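Local structure of putative phosphoenolpyruvate-dependent sugar phosphotransferase system (PTS) permease (Klebsiella pneumoniae subsp. pneumoniae, 3MTQ) at residues A[103-108]-A[129-134]; A[80-85]-A[93-98]; A[24-29]-A[34-39]. The protein is probably a mannose-family EIIA component of the phosphoenolpyruvate-dependent phosphotransferase system, thought to pass phosphoryl groups on during sugar uptake. All coordinates share one frame; numbering follows the deposited sequence. Where two conformers were deposited one is given.

Interaction 1: residues A[103-108]-A[129-134]; sequences HFHLLS and KLITEA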
ATOM      1  N   HIS A 103      18.663 -13.877   9.493  1.00 24.98           N
ATOM      2  CA  HIS A 103      17.288 -14.205   9.102  1.00 25.04           C
ATOM      3  C   HIS A 103      16.381 -12.966   9.062  1.00 24.90           C
ATOM      4  O   HIS A 103      15.171 -13.073   9.161  1.00 26.27           O
ATOM      5  CB  HIS A 103      16.665 -15.264  10.019  1.00 25.60           C
ATOM      6  CG  HIS A 103      17.517 -16.482  10.275  1.00 26.11           C
ATOM      7  ND1 HIS A 103      17.756 -16.965  11.545  1.00 27.31           N
ATOM      8  CD2 HIS A 103      18.118 -17.351   9.426  1.00 27.78           C
ATOM      9  CE1 HIS A 103      18.487 -18.061  11.473  1.00 31.01           C
ATOM     10  NE2 HIS A 103      18.732 -18.315  10.195  1.00 27.66           N
ATOM     11  N   PHE A 104      16.980 -11.799   8.897  1.00 25.16           N
ATOM     12  CA  PHE A 104      16.253 -10.536   8.822  1.00 24.76           C
ATOM     13  C   PHE A 104      16.139 -10.070   7.384  1.00 24.21           C
ATOM     14  O   PHE A 104      17.122 -10.075   6.618  1.00 23.16           O
ATOM     15  CB  PHE A 104      16.951  -9.487   9.679  1.00 24.89           C
ATOM     16  CG  PHE A 104      16.263  -8.159   9.700  1.00 26.20           C
ATOM     17  CD1 PHE A 104      15.312  -7.878  10.651  1.00 25.92           C
ATOM     18  CD2 PHE A 104      16.583  -7.197   8.762  1.00 25.65           C
ATOM     19  CE1 PHE A 104      14.670  -6.660  10.661  1.00 27.08           C
ATOM     20  CE2 PHE A 104      15.960  -5.982   8.758  1.00 25.85           C
ATOM     21  CZ  PHE A 104      15.003  -5.702   9.719  1.00 25.82           C
ATOM     22  N   HIS A 105      14.928  -9.672   7.017  1.00 23.24           N
ATOM     23  CA  HIS A 105      14.602  -9.244   5.661  1.00 23.03           C
ATOM     24  C   HIS A 105      13.799  -7.966   5.703  1.00 23.18           C
ATOM     25  O   HIS A 105      12.824  -7.868   6.485  1.00 22.82           O
ATOM     26  CB  HIS A 105      13.828 -10.343   4.967  1.00 22.27           C
ATOM     27  CG  HIS A 105      14.589 -11.620   4.872  1.00 20.79           C
ATOM     28  ND1 HIS A 105      15.453 -11.892   3.820  1.00 20.86           N
ATOM     29  CD2 HIS A 105      14.693 -12.655   5.733  1.00 22.27           C
ATOM     30  CE1 HIS A 105      16.001 -13.074   4.024  1.00 24.04           C
ATOM     31  NE2 HIS A 105      15.561 -13.553   5.178  1.00 24.86           N
ATOM     32  N   LEU A 106      14.239  -6.974   4.927  1.00 21.66           N
ATOM     33  CA  LEU A 106      13.643  -5.634   4.901  1.00 20.77           C
ATOM     34  C   LEU A 106      13.148  -5.343   3.503  1.00 21.86           C
ATOM     35  O   LEU A 106      13.943  -5.319   2.554  1.00 20.61           O
ATOM     36  CB  LEU A 106      14.629  -4.531   5.377  1.00 20.16           C
ATOM     37  CG  LEU A 106      14.073  -3.084   5.462  1.00 19.29           C
ATOM     38  CD1 LEU A 106      12.838  -3.031   6.468  1.00 18.92           C
ATOM     39  CD2 LEU A 106      15.168  -2.046   5.877  1.00 18.86           C
ATOM     40  N   LEU A 107      11.841  -5.233   3.362  1.00 21.90           N
ATOM     41  CA  LEU A 107      11.219  -4.789   2.130  1.00 23.16           C
ATOM     42  C   LEU A 107      10.657  -3.387   2.332  1.00 23.52           C
ATOM     43  O   LEU A 107      10.100  -3.076   3.400  1.00 22.78           O
ATOM     44  CB  LEU A 107      10.100  -5.733   1.748  1.00 23.15           C
ATOM     45  CG  LEU A 107      10.415  -7.171   1.336  1.00 24.29           C
ATOM     46  CD1 LEU A 107      11.134  -7.987   2.441  1.00 24.54           C
ATOM     47  CD2 LEU A 107       9.083  -7.808   0.944  1.00 25.28           C
ATOM     48  N   SER A 108      10.774  -2.555   1.318  1.00 24.12           N
ATOM     49  CA  SER A 108      10.209  -1.207   1.374  0.50 24.92           C
ATOM     50  C   SER A 108       9.120  -1.048   0.347  1.00 24.98           C
ATOM     51  O   SER A 108       9.326  -1.372  -0.826  1.00 27.45           O
ATOM     52  CB  SER A 108      11.282  -0.155   1.101  0.50 25.36           C
ATOM     53  OG  SER A 108      11.449   0.039  -0.289  0.50 27.67           O
ATOM     54  N   LYS A 129      13.865 -16.418  -2.713  1.00 27.34           N
ATOM     55  CA  LYS A 129      12.954 -16.728  -3.808  1.00 27.31           C
ATOM     56  C   LYS A 129      11.562 -16.235  -3.489  1.00 25.21           C
ATOM     57  O   LYS A 129      10.942 -15.599  -4.299  1.00 25.29           O
ATOM     58  CB  LYS A 129      12.949 -18.239  -4.078  1.00 28.49           C
ATOM     59  CG  LYS A 129      11.977 -18.748  -5.114  1.00 30.81           C
ATOM     60  CD  LYS A 129      12.147 -20.269  -5.301  1.00 33.78           C
ATOM     61  CE  LYS A 129      11.022 -20.867  -6.153  1.00 36.05           C
ATOM     62  NZ  LYS A 129       9.892 -21.372  -5.335  1.00 39.61           N
ATOM     63  N   LEU A 130      11.075 -16.511  -2.284  1.00 24.01           N
ATOM     64  CA  LEU A 130       9.784 -15.964  -1.836  1.00 22.32           C
ATOM     65  C   LEU A 130       9.641 -14.437  -2.032  1.00 21.37           C
ATOM     66  O   LEU A 130       8.646 -13.935  -2.614  1.00 21.47           O
ATOM     67  CB  LEU A 130       9.611 -16.290  -0.351  1.00 22.19           C
ATOM     68  CG  LEU A 130       8.459 -15.647   0.453  1.00 22.10           C
ATOM     69  CD1 LEU A 130       7.144 -16.255   0.057  1.00 24.21           C
ATOM     70  CD2 LEU A 130       8.657 -15.830   1.896  1.00 26.44           C
ATOM     71  N   ILE A 131      10.577 -13.700  -1.461  1.00 20.20           N
ATOM     72  CA  ILE A 131      10.549 -12.244  -1.441  1.00 21.40           C
ATOM     73  C   ILE A 131      10.718 -11.634  -2.864  1.00 21.63           C
ATOM     74  O   ILE A 131       9.965 -10.789  -3.277  1.00 21.76           O
ATOM     75  CB  ILE A 131      11.641 -11.690  -0.489  1.00 21.05           C
ATOM     76  CG1 ILE A 131      11.243 -11.968   1.013  1.00 22.81           C
ATOM     77  CG2 ILE A 131      11.832 -10.208  -0.732  1.00 21.16           C
ATOM     78  CD1 ILE A 131      12.407 -11.980   2.001  1.00 22.98           C
ATOM     79  N   THR A 132      11.705 -12.098  -3.604  1.00 22.42           N
ATOM     80  CA  THR A 132      11.913 -11.583  -4.946  1.00 22.96           C
ATOM     81  C   THR A 132      10.718 -11.888  -5.865  1.00 22.93           C
ATOM     82  O   THR A 132      10.232 -10.982  -6.544  1.00 24.26           O
ATOM     83  CB  THR A 132      13.246 -12.110  -5.549  1.00 23.15           C
ATOM     84  OG1 THR A 132      13.272 -13.525  -5.436  1.00 26.87           O
ATOM     85  CG2 THR A 132      14.446 -11.548  -4.799  1.00 24.15           C
ATOM     86  N   GLU A 133      10.237 -13.138  -5.872  1.00 22.93           N
ATOM     87  CA  GLU A 133       9.037 -13.510  -6.646  1.00 23.21           C
ATOM     88  C   GLU A 133       7.784 -12.716  -6.244  1.00 23.19           C
ATOM     89  O   GLU A 133       7.000 -12.240  -7.103  1.00 22.87           O
ATOM     90  CB  GLU A 133       8.754 -15.022  -6.578  1.00 24.00           C
ATOM     91  CG  GLU A 133       9.769 -15.876  -7.415  1.00 26.89           C
ATOM     92  CD  GLU A 133       9.483 -17.380  -7.435  1.00 31.45           C
ATOM     93  OE1 GLU A 133       8.598 -17.886  -6.685  1.00 32.38           O
ATOM     94  OE2 GLU A 133      10.183 -18.069  -8.200  1.00 32.32           O
ATOM     95  N   ALA A 134       7.566 -12.596  -4.941  1.00 22.56           N
ATOM     96  CA  ALA A 134       6.449 -11.796  -4.463  1.00 22.58           C
ATOM     97  C   ALA A 134       6.561 -10.333  -4.924  1.00 21.75           C
ATOM     98  O   ALA A 134       5.572  -9.739  -5.343  1.00 22.57           O
ATOM     99  CB  ALA A 134       6.330 -11.880  -2.913  1.00 22.02           C
TER
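I131 spreads its two branches over two residues of strand 104-108, its CD1 lying against H105 and its CG2 against L107. The ethyl branch runs toward the imidazole: CD1 lies 3.5 Å from ND1 of H105, with CG and CB of the same histidine hardly farther off, and it meets the ring at a slant. On the other branch, CG2 stands anti to the backbone N and reaches the fork of L107, 3.9 Å from CD1 and about as far from CG and CD2. A beta-branched residue suits this place because one helix position can meet both H105 and L107, which lie two apart on the strand and point to the same side of the sheet. Histidine serves at the less buried end, where CB, CG and ND1 lie against the methyl, while ND1 also hydrogen-bonds to OH of Y144 of the second subunit; that tyrosine also packs on I131. Leucine fills the more buried end. A134 packs against helix 112-120. Here helix 127-141 is laid on a strand at the edge, within this chain, of the parallel sheet of an alpha/beta fold, and L107 and S108 pair antiparallel with a strand of the second subunit, so the sheet continues across the dimer.

Interaction 2: residues A[80-85]-A[93-98]; sequences LIVITD and NEFVRF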
ATOM      1  N   LEU A  80      12.373 -12.923  10.413  1.00 26.17           N
ATOM      2  CA  LEU A  80      11.642 -11.678  10.528  1.00 25.95           C
ATOM      3  C   LEU A  80      11.636 -10.978   9.174  1.00 25.35           C
ATOM      4  O   LEU A  80      12.697 -10.587   8.669  1.00 25.03           O
ATOM      5  CB  LEU A  80      12.321 -10.783  11.567  1.00 25.94           C
ATOM      6  CG  LEU A  80      11.583  -9.528  12.044  1.00 27.97           C
ATOM      7  CD1 LEU A  80      10.070  -9.841  12.262  1.00 26.19           C
ATOM      8  CD2 LEU A  80      12.255  -8.963  13.292  1.00 27.67           C
ATOM      9  N   ILE A  81      10.444 -10.814   8.602  1.00 24.64           N
ATOM     10  CA  ILE A  81      10.260 -10.064   7.359  1.00 24.51           C
ATOM     11  C   ILE A  81       9.559  -8.740   7.678  1.00 23.38           C
ATOM     12  O   ILE A  81       8.389  -8.732   8.066  1.00 24.12           O
ATOM     13  CB  ILE A  81       9.492 -10.883   6.285  1.00 25.13           C
ATOM     14  CG1 ILE A  81      10.193 -12.229   6.060  1.00 24.00           C
ATOM     15  CG2 ILE A  81       9.372 -10.074   4.965  1.00 23.05           C
ATOM     16  CD1 ILE A  81       9.428 -13.171   5.112  1.00 29.38           C
ATOM     17  N   VAL A  82      10.302  -7.636   7.569  1.00 22.24           N
ATOM     18  CA  VAL A  82       9.769  -6.294   7.824  1.00 21.39           C
ATOM     19  C   VAL A  82       9.429  -5.632   6.492  1.00 21.65           C
ATOM     20  O   VAL A  82      10.261  -5.618   5.528  1.00 21.19           O
ATOM     21  CB  VAL A  82      10.761  -5.403   8.642  1.00 21.39           C
ATOM     22  CG1 VAL A  82      10.134  -4.074   9.013  1.00 21.22           C
ATOM     23  CG2 VAL A  82      11.257  -6.114   9.929  1.00 22.44           C
ATOM     24  N   ILE A  83       8.208  -5.137   6.390  1.00 21.33           N
ATOM     25  CA  ILE A  83       7.749  -4.403   5.207  0.50 20.88           C
ATOM     26  C   ILE A  83       7.310  -3.020   5.683  1.00 21.13           C
ATOM     27  O   ILE A  83       6.364  -2.889   6.521  1.00 20.15           O
ATOM     28  CB  ILE A  83       6.554  -5.074   4.432  0.50 21.25           C
ATOM     29  CG1 ILE A  83       6.761  -6.573   4.172  0.50 21.08           C
ATOM     30  CG2 ILE A  83       6.346  -4.345   3.106  0.50 20.29           C
ATOM     31  CD1 ILE A  83       6.235  -7.514   5.274  0.50 23.70           C
ATOM     32  N   THR A  84       8.017  -1.996   5.216  1.00 20.34           N
ATOM     33  CA  THR A  84       7.777  -0.639   5.608  1.00 19.59           C
ATOM     34  C   THR A  84       7.006   0.092   4.522  1.00 21.02           C
ATOM     35  O   THR A  84       6.975  -0.341   3.331  1.00 18.88           O
ATOM     36  CB  THR A  84       9.085   0.124   5.888  1.00 20.29           C
ATOM     37  OG1 THR A  84       9.871   0.173   4.658  1.00 18.21           O
ATOM     38  CG2 THR A  84       9.899  -0.575   6.966  1.00 18.29           C
ATOM     39  N   ASP A  85       6.386   1.210   4.905  1.00 20.24           N
ATOM     40  CA  ASP A  85       5.607   2.008   3.939  1.00 21.09           C
ATOM     41  C   ASP A  85       6.431   2.567   2.776  1.00 20.79           C
ATOM     42  O   ASP A  85       6.007   2.527   1.607  1.00 22.14           O
ATOM     43  CB  ASP A  85       4.848   3.168   4.609  1.00 20.73           C
ATOM     44  CG  ASP A  85       5.726   4.125   5.444  1.00 20.77           C
ATOM     45  OD1 ASP A  85       6.948   3.953   5.642  1.00 19.69           O
ATOM     46  OD2 ASP A  85       5.081   5.018   6.080  1.00 22.30           O
ATOM     47  N   ASN A  93      14.179   3.841   7.457  1.00 21.78           N
ATOM     48  CA  ASN A  93      15.516   4.196   7.952  1.00 22.18           C
ATOM     49  C   ASN A  93      15.830   3.513   9.286  1.00 21.88           C
ATOM     50  O   ASN A  93      16.892   2.974   9.499  1.00 20.99           O
ATOM     51  CB  ASN A  93      15.705   5.733   8.092  1.00 22.82           C
ATOM     52  CG  ASN A  93      15.675   6.498   6.742  1.00 25.07           C
ATOM     53  OD1 ASN A  93      15.865   5.928   5.671  1.00 27.52           O
ATOM     54  ND2 ASN A  93      15.438   7.807   6.814  1.00 28.34           N
ATOM     55  N   GLU A  94      14.885   3.544  10.222  1.00 22.06           N
ATOM     56  CA  GLU A  94      15.137   2.952  11.494  1.00 22.55           C
ATOM     57  C   GLU A  94      15.386   1.436  11.446  1.00 24.18           C
ATOM     58  O   GLU A  94      16.009   0.896  12.355  1.00 24.41           O
ATOM     59  CB  GLU A  94      13.953   3.278  12.434  1.00 22.42           C
ATOM     60  CG  GLU A  94      13.894   4.695  12.814  1.00 25.28           C
ATOM     61  CD  GLU A  94      15.082   5.097  13.682  1.00 28.29           C
ATOM     62  OE1 GLU A  94      15.499   4.308  14.573  1.00 32.61           O
ATOM     63  OE2 GLU A  94      15.607   6.191  13.449  1.00 31.30           O
ATOM     64  N   PHE A  95      14.953   0.753  10.376  1.00 24.37           N
ATOM     65  CA  PHE A  95      15.087  -0.697  10.278  1.00 24.33           C
ATOM     66  C   PHE A  95      16.347  -1.137   9.534  1.00 24.08           C
ATOM     67  O   PHE A  95      16.807  -2.269   9.715  1.00 23.42           O
ATOM     68  CB  PHE A  95      13.868  -1.312   9.584  1.00 24.62           C
ATOM     69  CG  PHE A  95      12.678  -1.457  10.475  1.00 26.50           C
ATOM     70  CD1 PHE A  95      12.586  -2.530  11.331  1.00 26.80           C
ATOM     71  CD2 PHE A  95      11.659  -0.514  10.463  1.00 25.96           C
ATOM     72  CE1 PHE A  95      11.484  -2.660  12.175  1.00 27.57           C
ATOM     73  CE2 PHE A  95      10.569  -0.631  11.291  1.00 25.64           C
ATOM     74  CZ  PHE A  95      10.467  -1.706  12.143  1.00 26.36           C
ATOM     75  N   VAL A  96      16.933  -0.226   8.761  1.00 23.96           N
ATOM     76  CA  VAL A  96      18.151  -0.521   8.007  1.00 25.01           C
ATOM     77  C   VAL A  96      19.293  -1.077   8.892  1.00 25.64           C
ATOM     78  O   VAL A  96      20.086  -1.915   8.458  1.00 24.70           O
ATOM     79  CB  VAL A  96      18.543   0.731   7.183  1.00 25.64           C
ATOM     80  CG1 VAL A  96      19.959   0.669   6.611  1.00 27.12           C
ATOM     81  CG2 VAL A  96      17.498   0.935   6.095  1.00 24.52           C
ATOM     82  N   ARG A  97      19.308  -0.686  10.164  1.00 26.90           N
ATOM     83  CA  ARG A  97      20.378  -1.106  11.077  1.00 27.81           C
ATOM     84  C   ARG A  97      20.338  -2.602  11.354  1.00 28.15           C
ATOM     85  O   ARG A  97      21.352  -3.194  11.716  1.00 28.02           O
ATOM     86  CB  ARG A  97      20.302  -0.342  12.407  1.00 28.52           C
ATOM     87  CG  ARG A  97      18.953  -0.309  13.018  1.00 29.67           C
ATOM     88  CD  ARG A  97      18.963  -0.276  14.530  1.00 33.48           C
ATOM     89  NE  ARG A  97      20.146   0.366  15.096  1.00 38.22           N
ATOM     90  CZ  ARG A  97      20.229   1.629  15.516  1.00 41.24           C
ATOM     91  NH1 ARG A  97      21.387   2.076  16.019  1.00 40.51           N
ATOM     92  NH2 ARG A  97      19.188   2.448  15.442  1.00 43.70           N
ATOM     93  N   PHE A  98      19.157  -3.207  11.223  1.00 28.83           N
ATOM     94  CA  PHE A  98      18.967  -4.634  11.518  1.00 28.82           C
ATOM     95  C   PHE A  98      19.368  -5.592  10.418  1.00 29.35           C
ATOM     96  O   PHE A  98      19.282  -6.815  10.595  1.00 28.88           O
ATOM     97  CB  PHE A  98      17.528  -4.914  11.937  1.00 29.53           C
ATOM     98  CG  PHE A  98      17.131  -4.170  13.148  1.00 27.91           C
ATOM     99  CD1 PHE A  98      17.445  -4.652  14.400  1.00 30.80           C
ATOM    100  CD2 PHE A  98      16.478  -2.947  13.043  1.00 31.69           C
ATOM    101  CE1 PHE A  98      17.075  -3.936  15.545  1.00 26.97           C
ATOM    102  CE2 PHE A  98      16.113  -2.229  14.179  1.00 30.12           C
ATOM    103  CZ  PHE A  98      16.427  -2.739  15.433  1.00 28.36           C
TER
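V82 leaves strand 79-84 with its CB directed at helix 90-96 and divides there into two methyls, both of which meet the ring of F95. CG1, anti to the backbone N, is the one that lands on the face: it sits 3.7 Å from the ring centroid, only 11° off the ring normal, which makes a well-centred CH-pi contact. CG2 lies toward the rim on the CD1-CE1 side, 4.1 Å from CD1 of F95. Two residues along the strand, T84 adds its methyl, with CG2 3.9 Å from CD2 of F95 and oblique to the ring. Its other branch is turned to a different task, since OG1 hydrogen-bonds to OD1 of N92, three residues before F95 in the helix, and the threonine therefore offers carbon to the aromatic and oxygen to the helix. L106 of strand 104-108, A27 of strand 22-29 and V67 of helix 63-72 also pack on F95, placing the phenyl between the sheet and helix 63-72 in the beta-alpha-beta unit of strand 79-84, helix 90-96 and strand 104-108. Short beta-branched residues suit the strand, as they let a large flat ring come close. The contact itself is wholly apolar: its attraction comes from dispersion, burial of carbon surface and the weak pull of the pi cloud on the CG1 hydrogens, while the polar tie is left to T84 and N92.

Interaction 3: residues A[24-29]-A[34-39]; sequences YIFASH and NGLLNS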
ATOM      1  N   TYR A  24       6.102 -11.523  10.465  1.00 24.46           N
ATOM      2  CA  TYR A  24       6.024 -10.335   9.610  0.50 24.72           C
ATOM      3  C   TYR A  24       5.766  -9.087  10.451  1.00 24.75           C
ATOM      4  O   TYR A  24       4.993  -9.130  11.443  1.00 25.04           O
ATOM      5  CB  TYR A  24       4.913 -10.485   8.559  0.50 24.48           C
ATOM      6  CG  TYR A  24       4.917 -11.781   7.760  0.50 23.88           C
ATOM      7  CD1 TYR A  24       5.395 -11.821   6.450  0.50 23.79           C
ATOM      8  CD2 TYR A  24       4.416 -12.955   8.305  0.50 24.98           C
ATOM      9  CE1 TYR A  24       5.383 -12.991   5.724  0.50 23.11           C
ATOM     10  CE2 TYR A  24       4.411 -14.136   7.589  0.50 25.74           C
ATOM     11  CZ  TYR A  24       4.897 -14.148   6.295  0.50 24.75           C
ATOM     12  OH  TYR A  24       4.857 -15.341   5.611  0.50 24.75           O
ATOM     13  N   ILE A  25       6.413  -7.985  10.070  1.00 23.82           N
ATOM     14  CA  ILE A  25       6.171  -6.679  10.667  1.00 23.16           C
ATOM     15  C   ILE A  25       5.760  -5.743   9.510  1.00 22.65           C
ATOM     16  O   ILE A  25       6.449  -5.675   8.445  1.00 21.85           O
ATOM     17  CB  ILE A  25       7.383  -6.074  11.367  1.00 22.15           C
ATOM     18  CG1 ILE A  25       7.776  -6.862  12.605  1.00 23.60           C
ATOM     19  CG2 ILE A  25       7.097  -4.581  11.698  1.00 22.63           C
ATOM     20  CD1 ILE A  25       9.180  -6.512  13.116  1.00 24.89           C
ATOM     21  N   PHE A  26       4.612  -5.119   9.670  1.00 21.73           N
ATOM     22  CA  PHE A  26       4.221  -4.004   8.819  1.00 21.71           C
ATOM     23  C   PHE A  26       4.544  -2.770   9.598  1.00 21.94           C
ATOM     24  O   PHE A  26       4.065  -2.587  10.764  1.00 19.44           O
ATOM     25  CB  PHE A  26       2.733  -3.951   8.448  1.00 22.40           C
ATOM     26  CG  PHE A  26       2.196  -5.147   7.689  1.00 23.23           C
ATOM     27  CD1 PHE A  26       3.024  -6.128   7.130  1.00 22.69           C
ATOM     28  CD2 PHE A  26       0.821  -5.243   7.495  1.00 22.74           C
ATOM     29  CE1 PHE A  26       2.465  -7.212   6.456  1.00 26.83           C
ATOM     30  CE2 PHE A  26       0.274  -6.309   6.802  1.00 25.82           C
ATOM     31  CZ  PHE A  26       1.089  -7.289   6.291  1.00 24.53           C
ATOM     32  N   ALA A  27       5.369  -1.916   8.994  1.00 20.19           N
ATOM     33  CA  ALA A  27       5.812  -0.692   9.641  1.00 20.74           C
ATOM     34  C   ALA A  27       5.516   0.556   8.813  1.00 21.58           C
ATOM     35  O   ALA A  27       5.879   0.668   7.651  1.00 21.72           O
ATOM     36  CB  ALA A  27       7.268  -0.764  10.038  1.00 17.92           C
ATOM     37  N   SER A  28       4.797   1.489   9.407  1.00 21.30           N
ATOM     38  CA  SER A  28       4.371   2.694   8.654  1.00 21.75           C
ATOM     39  C   SER A  28       4.365   3.979   9.471  1.00 22.35           C
ATOM     40  O   SER A  28       4.282   3.954  10.712  1.00 22.18           O
ATOM     41  CB  SER A  28       2.977   2.462   8.040  1.00 21.58           C
ATOM     42  OG  SER A  28       1.958   2.464   9.078  1.00 20.70           O
ATOM     43  N   HIS A  29       4.432   5.101   8.741  1.00 22.29           N
ATOM     44  CA  HIS A  29       4.016   6.405   9.267  1.00 21.72           C
ATOM     45  C   HIS A  29       2.528   6.298   9.516  1.00 20.18           C
ATOM     46  O   HIS A  29       1.734   6.003   8.657  1.00 18.91           O
ATOM     47  CB  HIS A  29       4.281   7.543   8.262  1.00 22.50           C
ATOM     48  CG  HIS A  29       5.728   7.796   7.956  1.00 20.90           C
ATOM     49  ND1 HIS A  29       6.457   7.008   7.087  1.00 22.43           N
ATOM     50  CD2 HIS A  29       6.547   8.807   8.327  1.00 22.38           C
ATOM     51  CE1 HIS A  29       7.682   7.492   6.986  1.00 24.05           C
ATOM     52  NE2 HIS A  29       7.758   8.598   7.707  1.00 24.98           N
ATOM     53  N   ASN A  34      -1.862  -0.907  10.231  1.00 19.35           N
ATOM     54  CA  ASN A  34      -3.081  -1.495  10.700  0.50 19.15           C
ATOM     55  C   ASN A  34      -4.201  -1.628   9.688  1.00 19.66           C
ATOM     56  O   ASN A  34      -4.863  -2.666   9.594  1.00 20.37           O
ATOM     57  CB  ASN A  34      -3.552  -0.698  11.917  0.50 19.65           C
ATOM     58  CG  ASN A  34      -2.857  -1.150  13.151  0.50 18.99           C
ATOM     59  OD1 ASN A  34      -2.452  -2.315  13.220  0.50 15.66           O
ATOM     60  ND2 ASN A  34      -2.770  -0.279  14.167  0.50 12.20           N
ATOM     61  N   GLY A  35      -4.403  -0.576   8.896  1.00 20.25           N
ATOM     62  CA  GLY A  35      -5.399  -0.591   7.836  1.00 21.80           C
ATOM     63  C   GLY A  35      -5.118  -1.684   6.787  1.00 22.04           C
ATOM     64  O   GLY A  35      -6.037  -2.373   6.361  1.00 20.16           O
ATOM     65  N   LEU A  36      -3.836  -1.836   6.408  1.00 23.55           N
ATOM     66  CA  LEU A  36      -3.416  -2.879   5.460  1.00 24.49           C
ATOM     67  C   LEU A  36      -3.641  -4.294   6.022  1.00 24.30           C
ATOM     68  O   LEU A  36      -4.141  -5.176   5.335  1.00 24.18           O
ATOM     69  CB  LEU A  36      -1.931  -2.723   5.054  1.00 23.19           C
ATOM     70  CG  LEU A  36      -1.437  -3.711   3.983  1.00 26.22           C
ATOM     71  CD1 LEU A  36      -2.285  -3.594   2.757  1.00 23.85           C
ATOM     72  CD2 LEU A  36      -0.004  -3.387   3.670  1.00 22.84           C
ATOM     73  N   LEU A  37      -3.282  -4.500   7.283  1.00 25.07           N
ATOM     74  CA  LEU A  37      -3.562  -5.777   7.962  1.00 24.54           C
ATOM     75  C   LEU A  37      -5.068  -6.069   7.945  1.00 23.73           C
ATOM     76  O   LEU A  37      -5.472  -7.189   7.816  1.00 22.20           O
ATOM     77  CB  LEU A  37      -3.000  -5.773   9.385  1.00 25.17           C
ATOM     78  CG  LEU A  37      -3.233  -7.064  10.179  1.00 26.00           C
ATOM     79  CD1 LEU A  37      -2.565  -8.218   9.468  1.00 26.52           C
ATOM     80  CD2 LEU A  37      -2.693  -6.888  11.613  1.00 30.15           C
ATOM     81  N   ASN A  38      -5.883  -5.039   8.090  1.00 25.30           N
ATOM     82  CA  ASN A  38      -7.343  -5.187   7.980  1.00 25.35           C
ATOM     83  C   ASN A  38      -7.762  -5.759   6.626  1.00 25.59           C
ATOM     84  O   ASN A  38      -8.529  -6.724   6.556  1.00 26.83           O
ATOM     85  CB  ASN A  38      -8.028  -3.865   8.299  1.00 24.53           C
ATOM     86  CG  ASN A  38      -9.512  -3.984   8.377  1.00 26.27           C
ATOM     87  OD1 ASN A  38     -10.238  -3.139   7.838  1.00 26.73           O
ATOM     88  ND2 ASN A  38      -9.993  -5.029   9.057  1.00 28.16           N
ATOM     89  N   SER A  39      -7.210  -5.210   5.550  1.00 24.75           N
ATOM     90  CA  SER A  39      -7.459  -5.702   4.202  1.00 24.45           C
ATOM     91  C   SER A  39      -7.114  -7.182   4.051  1.00 22.80           C
ATOM     92  O   SER A  39      -7.911  -7.966   3.506  1.00 22.20           O
ATOM     93  CB  SER A  39      -6.669  -4.883   3.194  1.00 24.59           C
ATOM     94  OG  SER A  39      -7.156  -3.559   3.126  1.00 26.89           O
TER
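F26 rests the CE2 corner of its ring against helix 32-44 at L36 and L37, joining the first two elements of the beta-alpha-beta unit made by strand 22-29, helix 32-44 and strand 50-55. The helix backbone comes to the ring's edge: N of L37 lies near the ring plane, 4.0 Å from CE2 of F26. L37 adds its CB at 4.2 Å from the same carbon, and CG of L36 approaches obliquely. A long aromatic suits this strand position because it can span the gap between sheet and helix, where the nearest alpha carbons, those of F26 and N34, are still 7.9 Å apart. With chi2 near -12°, the ring is turned so that its CD2-CE2 edge leads toward the helix. Around this first shell, I50 packs on both F26 and L37, L110 on both F26 and L36, and I115 of helix 112-120 on F26. L36 also touches F32 of the second subunit, so the helix serves the core and the dimer interface together. Farther out, the turn into the helix is held by S28, whose OG hydrogen-bonds to the backbone N of A33 and the O of G30, while OD1 of N34 is bonded to OG1 of T52.

All three contacts attach helices to one parallel sheet, in which strand 79-84 of interaction 2 lies between strand 104-108 of interaction 1 and strand 22-29 of interaction 3. Backbone pairing joins the neighbours: N of L107 is 2.7 Å from O of V82, and N of I83 is 2.8 Å from O of I25. Interactions 1 and 3 do not touch, their centres being about 16 Å apart. Interactions 2 and 3 also meet where their strands end: OD2 of D85 lies 2.6 Å from ND1 of H29, a probable hydrogen bond. In mannose-type EIIA proteins a histidine at the C-terminal end of the first strand carries the phosphoryl group, so H29 is probably that residue here.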